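Local coordinates for protein beta-galactosidase (Bacillus circulans subsp. alkalophilus, PDB 3TTY) that probably hydrolyses terminal beta-galactosidic bonds, binding galactose in a TIM-barrel glycoside hydrolase chain that assembles as a trimer, at residues A[280-283]-A[284-288]; A[377-380]-A[381-385]; A[446-450]-A[451-455]; A[550-554]-A[555-559]. One frame throughout, in Å; residues are numbered along the deposited sequence.

Interaction 1. Residues A[280-283]-A[284-288]; sequences MDTP and FSFTA
Phe284 sets its ring beside the chain that leads into it: CD2 of Phe284 lies 3.7 Å from Thr282 O, at an oblique angle to the ring. Its CG is anti to its own carbonyl carbon (chi1 -46°), which turns the ring back along the incoming loop, where it also stacks on His635 and touches Tyr435. Replacing Phe284 by alanine is likely to leave His635 without its stacking partner and Tyr435 without the ring that touches it. Ser285 engages its buried hydroxyl in hydrogen bonds with Asp432 and His428 of helix 423-435. Phe286 rests its CB 4.0 Å from CB of Pro283, and with CG anti to its backbone N (chi1 -179°) the ring swings past Thr282, whose CG2 lies 3.8 Å from Phe286 CD2. Its amide makes a weak bond to Pro283 O. Thr287 brings CG2 to within 3.7 Å of Thr282 CG2, one side chain lying across the other. Its N donates to Pro283 O at 3.2 Å, close to the line of the carbonyl bond. Thr282 OG1 turns back to the amide of Ser279. A proline at the N-cap, its carbonyl opening the i to i+4 ladder, starts helix 284-296, the helix that follows strand 273-275 of the TIM barrel.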
# COMPACT_ATOMS: atom_id res chain seq x y z
N MET A 280 9.05 -15.10 -16.37
CA MET A 280 10.14 -15.98 -15.98
C MET A 280 9.70 -16.79 -14.75
O MET A 280 10.13 -17.93 -14.54
CB MET A 280 11.36 -15.13 -15.63
CG MET A 280 12.61 -15.88 -15.19
SD MET A 280 13.78 -16.18 -16.53
CE MET A 280 13.53 -17.94 -16.75
N ASP A 281 8.79 -16.18 -13.98
CA ASP A 281 8.38 -16.59 -12.64
C ASP A 281 7.18 -17.54 -12.60
O ASP A 281 6.86 -18.10 -11.55
CB ASP A 281 7.98 -15.33 -11.86
CG ASP A 281 8.79 -15.13 -10.61
OD1 ASP A 281 9.86 -15.77 -10.50
OD2 ASP A 281 8.37 -14.34 -9.74
N THR A 282 6.50 -17.69 -13.72
CA THR A 282 5.23 -18.43 -13.76
C THR A 282 5.45 -19.94 -13.84
O THR A 282 6.21 -20.42 -14.67
CB THR A 282 4.37 -17.96 -14.97
OG1 THR A 282 4.13 -16.55 -14.85
CG2 THR A 282 3.04 -18.71 -15.04
N PRO A 283 4.79 -20.70 -12.96
CA PRO A 283 4.89 -22.16 -13.06
C PRO A 283 4.49 -22.69 -14.44
O PRO A 283 3.42 -22.35 -14.96
CB PRO A 283 3.91 -22.65 -11.99
CG PRO A 283 3.83 -21.53 -11.01
CD PRO A 283 3.97 -20.27 -11.82
N PHE A 284 5.34 -23.52 -15.02
CA PHE A 284 5.06 -24.06 -16.36
C PHE A 284 3.74 -24.83 -16.40
O PHE A 284 3.03 -24.80 -17.41
CB PHE A 284 6.23 -24.92 -16.86
CG PHE A 284 7.59 -24.29 -16.63
CD1 PHE A 284 8.66 -25.04 -16.17
CD2 PHE A 284 7.78 -22.93 -16.87
CE1 PHE A 284 9.90 -24.46 -15.96
CE2 PHE A 284 9.03 -22.33 -16.66
CZ PHE A 284 10.08 -23.10 -16.21
N SER A 285 3.40 -25.51 -15.30
CA SER A 285 2.16 -26.27 -15.22
C SER A 285 0.95 -25.33 -15.15
O SER A 285 -0.16 -25.69 -15.53
CB SER A 285 2.16 -27.20 -14.00
OG SER A 285 2.29 -26.47 -12.79
N PHE A 286 1.19 -24.11 -14.67
CA PHE A 286 0.13 -23.11 -14.68
C PHE A 286 -0.20 -22.62 -16.09
O PHE A 286 -1.37 -22.55 -16.45
CB PHE A 286 0.45 -21.91 -13.78
CG PHE A 286 -0.65 -20.89 -13.77
CD1 PHE A 286 -1.76 -21.04 -12.95
CD2 PHE A 286 -0.62 -19.80 -14.64
CE1 PHE A 286 -2.80 -20.12 -12.97
CE2 PHE A 286 -1.65 -18.87 -14.66
CZ PHE A 286 -2.74 -19.04 -13.82
N THR A 287 0.81 -22.27 -16.88
CA THR A 287 0.46 -21.82 -18.23
C THR A 287 -0.15 -22.97 -19.04
O THR A 287 -1.02 -22.76 -19.88
CB THR A 287 1.58 -20.99 -18.97
OG1 THR A 287 1.97 -21.63 -20.20
CG2 THR A 287 2.78 -20.76 -18.11
N ALA A 288 0.24 -24.21 -18.74
CA ALA A 288 -0.42 -25.36 -19.35
C ALA A 288 -1.90 -25.43 -18.93
O ALA A 288 -2.79 -25.69 -19.75
CB ALA A 288 0.31 -26.66 -18.97

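Interaction 2. Residues A[377-380]-A[381-385]; sequences AELG and KELQQ
Two successive turns of helix 371-386, which follows the last strand of the TIM barrel, make up this contact. Four i to i+4 backbone bonds hold them together. The straightest runs from Leu383 N to Leu379 O, 2.9 Å long with an N-H...O angle of 173°, while Gln384 N, 3.1 Å from Gly380 O, is tilted 25° from the carbonyl plane. Leu379 and Leu383 are buried and their side chains lie together, although the exact placing of their methyls is uncertain. Tyr332 of helix 326-336 and Tyr11 of strand 10-14 pack against both leucines. An alanine in place of Leu383 is likely to open a gap beside Leu379 and Tyr11. Glu382 has CG anti to its carbonyl carbon (chi1 -63°), which lays CG over the preceding turn, 3.6 Å from Glu378 O. Its carboxylate then forms a salt bridge with Arg328 and a hydrogen bond with Tyr332. On the outer side, CB of Lys381 lies 3.4 Å from Glu378 O. Glu378 OE1 and Glu382 OE2 come within 4.4 Å of each other; these like charges probably repel, a cost that the pairing of Glu382 with Arg328 would help to offset.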
# COMPACT_ATOMS: atom_id res chain seq x y z
N ALA A 377 12.22 -17.46 -37.06
CA ALA A 377 12.32 -18.00 -38.41
C ALA A 377 12.32 -19.52 -38.34
O ALA A 377 11.62 -20.18 -39.11
CB ALA A 377 13.59 -17.51 -39.11
N GLU A 378 13.08 -20.05 -37.40
CA GLU A 378 13.20 -21.49 -37.22
C GLU A 378 11.84 -22.12 -36.96
O GLU A 378 11.49 -23.13 -37.57
CB GLU A 378 14.17 -21.80 -36.07
CG GLU A 378 14.32 -23.29 -35.76
CD GLU A 378 14.96 -23.56 -34.39
OE1 GLU A 378 15.54 -24.67 -34.22
OE2 GLU A 378 14.89 -22.70 -33.48
N LEU A 379 11.08 -21.54 -36.04
CA LEU A 379 9.75 -22.04 -35.71
C LEU A 379 8.85 -21.90 -36.92
O LEU A 379 8.11 -22.83 -37.27
CB LEU A 379 9.15 -21.22 -34.56
CG LEU A 379 8.14 -21.83 -33.59
CD1 LEU A 379 7.28 -20.69 -33.03
CD2 LEU A 379 7.29 -22.91 -34.22
N GLY A 380 8.91 -20.74 -37.57
CA GLY A 380 8.17 -20.52 -38.80
C GLY A 380 8.37 -21.66 -39.79
O GLY A 380 7.41 -22.13 -40.41
N LYS A 381 9.62 -22.10 -39.94
CA LYS A 381 9.92 -23.19 -40.86
C LYS A 381 9.26 -24.52 -40.46
O LYS A 381 8.63 -25.18 -41.29
CB LYS A 381 11.44 -23.36 -41.01
CG LYS A 381 11.86 -24.33 -42.13
CD LYS A 381 13.34 -24.12 -42.48
CE LYS A 381 13.83 -25.08 -43.56
NZ LYS A 381 15.25 -24.79 -43.94
N GLU A 382 9.41 -24.92 -39.20
CA GLU A 382 8.75 -26.13 -38.70
C GLU A 382 7.23 -26.09 -38.91
O GLU A 382 6.63 -27.06 -39.37
CB GLU A 382 9.08 -26.34 -37.21
CG GLU A 382 10.56 -26.57 -36.94
CD GLU A 382 10.90 -26.64 -35.47
OE1 GLU A 382 10.05 -26.26 -34.64
OE2 GLU A 382 12.02 -27.08 -35.14
N LEU A 383 6.62 -24.96 -38.58
CA LEU A 383 5.18 -24.82 -38.76
C LEU A 383 4.78 -25.05 -40.21
O LEU A 383 3.77 -25.68 -40.49
CB LEU A 383 4.69 -23.47 -38.27
CG LEU A 383 4.24 -23.44 -36.81
CD1 LEU A 383 4.59 -24.72 -36.05
CD2 LEU A 383 4.81 -22.22 -36.12
N GLN A 384 5.59 -24.55 -41.14
CA GLN A 384 5.33 -24.82 -42.56
C GLN A 384 5.42 -26.32 -42.85
O GLN A 384 4.57 -26.87 -43.53
CB GLN A 384 6.30 -24.04 -43.44
CG GLN A 384 5.85 -22.62 -43.69
CD GLN A 384 6.96 -21.77 -44.27
OE1 GLN A 384 8.12 -22.14 -44.20
NE2 GLN A 384 6.59 -20.62 -44.84
N GLN A 385 6.45 -26.96 -42.29
CA GLN A 385 6.68 -28.38 -42.52
C GLN A 385 5.60 -29.26 -41.89
O GLN A 385 5.33 -30.36 -42.37
CB GLN A 385 8.06 -28.78 -41.99
CG GLN A 385 9.21 -28.07 -42.71
CD GLN A 385 10.57 -28.27 -42.03
OE1 GLN A 385 11.61 -27.99 -42.62
NE2 GLN A 385 10.55 -28.74 -40.77

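Interaction 3. Residues A[446-450]-A[451-455]; sequences VEEDL and SKYKV
Asp449 and Ser451 are joined by two hydrogen bonds that converge on one carboxylate oxygen. Ser451 OG donates to Asp449 OD1 at 2.9 Å, arriving on the syn side and only 16° out of the carboxylate plane. The amide of Ser451 gives its hydrogen to the same Asp449 OD1 at 3.0 Å, but from well above that plane. The carboxylate is placed for this by a first torsion that puts CG anti to the backbone N (chi1 163°), while Ser451 OG sits between its own backbone N and carbonyl carbon (chi1 69°), which turns it back toward the aspartate. This Asx turn at Asp449 leads into a type I beta turn from Leu450 to Tyr453, closed by Tyr453 N donating to Leu450 O at 3.1 Å; the donor stands above the carbonyl plane. Before the turn, the amide of Asp449 makes a weak bond to Glu448 OE2, whereas Glu448 OE1 is bound by Ser299. Asp449 O and Leu450 O approach the Tyr453 ring obliquely. CG of Glu448 comes to its edge, 4.3 Å from CE2 of Tyr453, and CG of Lys452 lies over one face, 3.6 Å above the plane and offset toward the rim. Tyr453 OH is hydrogen-bonded to Asp442, and Leu450 packs on Phe475, Met402 and Ile444. The loop thus leads from strand 441-444 to strand 455-458 with its apolar side inward. The two bonds to Asp449 OD1 hold the hydroxyl and amide of Ser451, probably helped by the negative charge of an ionised aspartate.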
# COMPACT_ATOMS: atom_id res chain seq x y z
N VAL A 446 -18.39 -26.53 -14.67
CA VAL A 446 -19.22 -27.31 -13.79
C VAL A 446 -20.40 -27.92 -14.54
O VAL A 446 -21.09 -28.79 -14.00
CB VAL A 446 -19.75 -26.48 -12.60
CG1 VAL A 446 -18.62 -26.06 -11.69
CG2 VAL A 446 -20.55 -25.26 -13.09
N GLU A 447 -20.62 -27.48 -15.79
CA GLU A 447 -21.75 -27.92 -16.60
C GLU A 447 -21.40 -28.95 -17.67
O GLU A 447 -22.28 -29.41 -18.40
CB GLU A 447 -22.40 -26.74 -17.30
CG GLU A 447 -23.10 -25.80 -16.37
CD GLU A 447 -23.27 -24.42 -16.95
OE1 GLU A 447 -23.13 -23.43 -16.18
OE2 GLU A 447 -23.55 -24.33 -18.18
N GLU A 448 -20.12 -29.27 -17.81
CA GLU A 448 -19.67 -30.18 -18.86
C GLU A 448 -20.31 -31.57 -18.72
O GLU A 448 -20.55 -32.05 -17.61
CB GLU A 448 -18.14 -30.30 -18.83
CG GLU A 448 -17.56 -31.10 -19.98
CD GLU A 448 -17.94 -30.51 -21.33
OE1 GLU A 448 -17.59 -29.34 -21.58
OE2 GLU A 448 -18.60 -31.21 -22.13
N ASP A 449 -20.59 -32.21 -19.85
CA ASP A 449 -21.03 -33.59 -19.87
C ASP A 449 -19.95 -34.46 -19.22
O ASP A 449 -18.84 -34.54 -19.70
CB ASP A 449 -21.29 -34.03 -21.32
CG ASP A 449 -21.35 -35.55 -21.48
OD1 ASP A 449 -21.80 -36.24 -20.53
OD2 ASP A 449 -20.94 -36.04 -22.55
N LEU A 450 -20.29 -35.10 -18.10
CA LEU A 450 -19.30 -35.79 -17.30
C LEU A 450 -19.07 -37.22 -17.77
O LEU A 450 -18.17 -37.91 -17.29
CB LEU A 450 -19.75 -35.80 -15.83
CG LEU A 450 -19.17 -34.78 -14.85
CD1 LEU A 450 -18.65 -33.54 -15.56
CD2 LEU A 450 -20.18 -34.41 -13.75
N SER A 451 -19.88 -37.68 -18.72
CA SER A 451 -19.90 -39.09 -19.09
C SER A 451 -18.57 -39.61 -19.65
O SER A 451 -18.22 -40.78 -19.46
CB SER A 451 -21.03 -39.38 -20.08
OG SER A 451 -20.78 -38.78 -21.34
N LYS A 452 -17.83 -38.76 -20.35
CA LYS A 452 -16.58 -39.18 -20.98
C LYS A 452 -15.42 -39.34 -19.97
O LYS A 452 -14.36 -39.85 -20.31
CB LYS A 452 -16.18 -38.20 -22.09
CG LYS A 452 -16.10 -36.75 -21.66
CD LYS A 452 -16.07 -35.80 -22.86
CE LYS A 452 -14.73 -35.82 -23.60
NZ LYS A 452 -14.62 -34.77 -24.66
N TYR A 453 -15.64 -38.92 -18.73
CA TYR A 453 -14.57 -38.97 -17.75
C TYR A 453 -14.66 -40.17 -16.83
O TYR A 453 -15.71 -40.80 -16.70
CB TYR A 453 -14.49 -37.65 -16.97
CG TYR A 453 -14.27 -36.48 -17.91
CD1 TYR A 453 -13.07 -36.34 -18.60
CD2 TYR A 453 -15.27 -35.54 -18.13
CE1 TYR A 453 -12.87 -35.29 -19.49
CE2 TYR A 453 -15.08 -34.48 -19.01
CZ TYR A 453 -13.87 -34.37 -19.68
OH TYR A 453 -13.67 -33.33 -20.56
N LYS A 454 -13.54 -40.49 -16.20
CA LYS A 454 -13.49 -41.52 -15.18
C LYS A 454 -13.17 -40.91 -13.83
O LYS A 454 -13.57 -41.43 -12.79
CB LYS A 454 -12.48 -42.61 -15.57
CG LYS A 454 -13.02 -43.49 -16.69
CD LYS A 454 -12.03 -44.56 -17.10
CE LYS A 454 -12.74 -45.89 -17.39
NZ LYS A 454 -13.18 -46.60 -16.14
N VAL A 455 -12.47 -39.77 -13.84
CA VAL A 455 -12.17 -39.07 -12.59
C VAL A 455 -12.47 -37.58 -12.73
O VAL A 455 -11.94 -36.92 -13.62
CB VAL A 455 -10.68 -39.23 -12.18
CG1 VAL A 455 -10.40 -38.45 -10.91
CG2 VAL A 455 -10.33 -40.70 -11.98

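Interaction 4. Residues A[550-554]-A[555-559]; sequences IHAET and AEVLA
Ala552 and Val557 make the apolar part of the contact, with CB of Ala552 3.7 Å from CG2 of Val557. That branch of Val557 is anti to its own carbonyl carbon, whereas CG1 is anti to the backbone N (chi1 178°), and only CG2 meets Ala552. Val557 packs further on Pro570, and the methyl of Ala555 on Ile512. Between side chain and backbone, CB of Ala552 lies 3.3 Å from Ala555 O. Residues 553-555 form the short connection between strand 546-552, paired antiparallel with strand 512-519, and strand 556-561 of the large mixed beta-sheet, so that in the trimerisation domain the chain passes here from a two-stranded ribbon into the larger array. Strand 556-561 carries a classic bulge, two successive residues, Leu558 and Ala559, standing opposite the single Leu572. The polar links are made with neighbouring parts of the chain. Backbone hydrogen bonds join Glu553, Thr554 and Ala555 to Gly511, and Glu556 to Arg574. Among the side chains, Glu553 forms a salt bridge with Arg507, and His551 NE2 is hydrogen-bonded to Glu515.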
# COMPACT_ATOMS: atom_id res chain seq x y z
N ILE A 550 -14.67 -32.95 10.19
CA ILE A 550 -15.80 -33.66 9.58
C ILE A 550 -16.19 -34.96 10.28
O ILE A 550 -15.45 -35.47 11.11
CB ILE A 550 -15.53 -33.97 8.10
CG1 ILE A 550 -14.48 -35.08 7.98
CG2 ILE A 550 -15.04 -32.72 7.39
CD1 ILE A 550 -14.20 -35.46 6.54
N HIS A 551 -17.37 -35.49 9.93
CA HIS A 551 -17.79 -36.79 10.47
C HIS A 551 -18.12 -37.78 9.36
O HIS A 551 -18.92 -37.49 8.47
CB HIS A 551 -19.02 -36.63 11.37
CG HIS A 551 -18.84 -35.64 12.47
ND1 HIS A 551 -18.42 -36.00 13.73
CD2 HIS A 551 -19.01 -34.30 12.50
CE1 HIS A 551 -18.35 -34.92 14.49
NE2 HIS A 551 -18.71 -33.88 13.77
N ALA A 552 -17.51 -38.96 9.43
CA ALA A 552 -17.83 -40.01 8.47
C ALA A 552 -19.22 -40.56 8.77
O ALA A 552 -19.51 -40.98 9.88
CB ALA A 552 -16.80 -41.12 8.52
N GLU A 553 -20.09 -40.54 7.76
CA GLU A 553 -21.44 -41.05 7.90
C GLU A 553 -21.54 -42.37 7.14
O GLU A 553 -21.74 -43.42 7.75
CB GLU A 553 -22.47 -40.02 7.42
CG GLU A 553 -22.45 -38.75 8.25
CD GLU A 553 -23.52 -37.74 7.88
OE1 GLU A 553 -23.61 -37.34 6.70
OE2 GLU A 553 -24.27 -37.33 8.79
N THR A 554 -21.39 -42.31 5.83
CA THR A 554 -21.36 -43.51 5.00
C THR A 554 -19.94 -43.79 4.50
O THR A 554 -19.62 -44.88 4.02
CB THR A 554 -22.32 -43.39 3.80
OG1 THR A 554 -23.67 -43.59 4.25
CG2 THR A 554 -22.01 -44.46 2.77
N ALA A 555 -19.09 -42.78 4.61
CA ALA A 555 -17.74 -42.84 4.05
C ALA A 555 -16.73 -43.56 4.94
O ALA A 555 -16.76 -43.46 6.16
CB ALA A 555 -17.25 -41.43 3.73
N GLU A 556 -15.83 -44.30 4.30
CA GLU A 556 -14.69 -44.91 4.97
C GLU A 556 -13.61 -43.85 5.20
O GLU A 556 -13.40 -42.98 4.34
CB GLU A 556 -14.13 -46.03 4.09
CG GLU A 556 -12.84 -46.68 4.57
CD GLU A 556 -12.26 -47.68 3.56
OE1 GLU A 556 -12.72 -47.70 2.40
OE2 GLU A 556 -11.35 -48.45 3.94
N VAL A 557 -12.96 -43.91 6.35
CA VAL A 557 -11.87 -42.99 6.70
C VAL A 557 -10.54 -43.59 6.29
O VAL A 557 -10.18 -44.68 6.72
CB VAL A 557 -11.85 -42.68 8.22
CG1 VAL A 557 -10.69 -41.75 8.58
CG2 VAL A 557 -13.18 -42.08 8.67
N LEU A 558 -9.80 -42.87 5.44
CA LEU A 558 -8.52 -43.37 4.95
C LEU A 558 -7.34 -42.71 5.66
O LEU A 558 -6.24 -43.26 5.67
CB LEU A 558 -8.39 -43.17 3.43
CG LEU A 558 -9.47 -43.84 2.58
CD1 LEU A 558 -9.24 -43.55 1.13
CD2 LEU A 558 -9.51 -45.35 2.82
N ALA A 559 -7.59 -41.54 6.25
CA ALA A 559 -6.54 -40.78 6.94
C ALA A 559 -7.15 -39.78 7.91
O ALA A 559 -8.25 -39.28 7.69
CB ALA A 559 -5.64 -40.06 5.93

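The four contacts follow one another along the chain, each within a single continuous stretch and none touching another. Interactions 1 and 2 belong to helices of the TIM barrel, their centres 24 Å apart; interactions 3 and 4 lie in the trimerisation domain, with centres 25 Å apart, and each runs into a strand of the same mixed sheet, 455-458 or 556-561. Interaction 1 lies where the two parts meet, since its helix start packs on helix 423-435, and its loop also touches Leu521 of a second subunit. Interactions 2 and 4 sit on opposite sides of the chain's centre, about 55 Å apart between centres. Together they illustrate local packing at a helix start, helix turn, beta turn and strand connection.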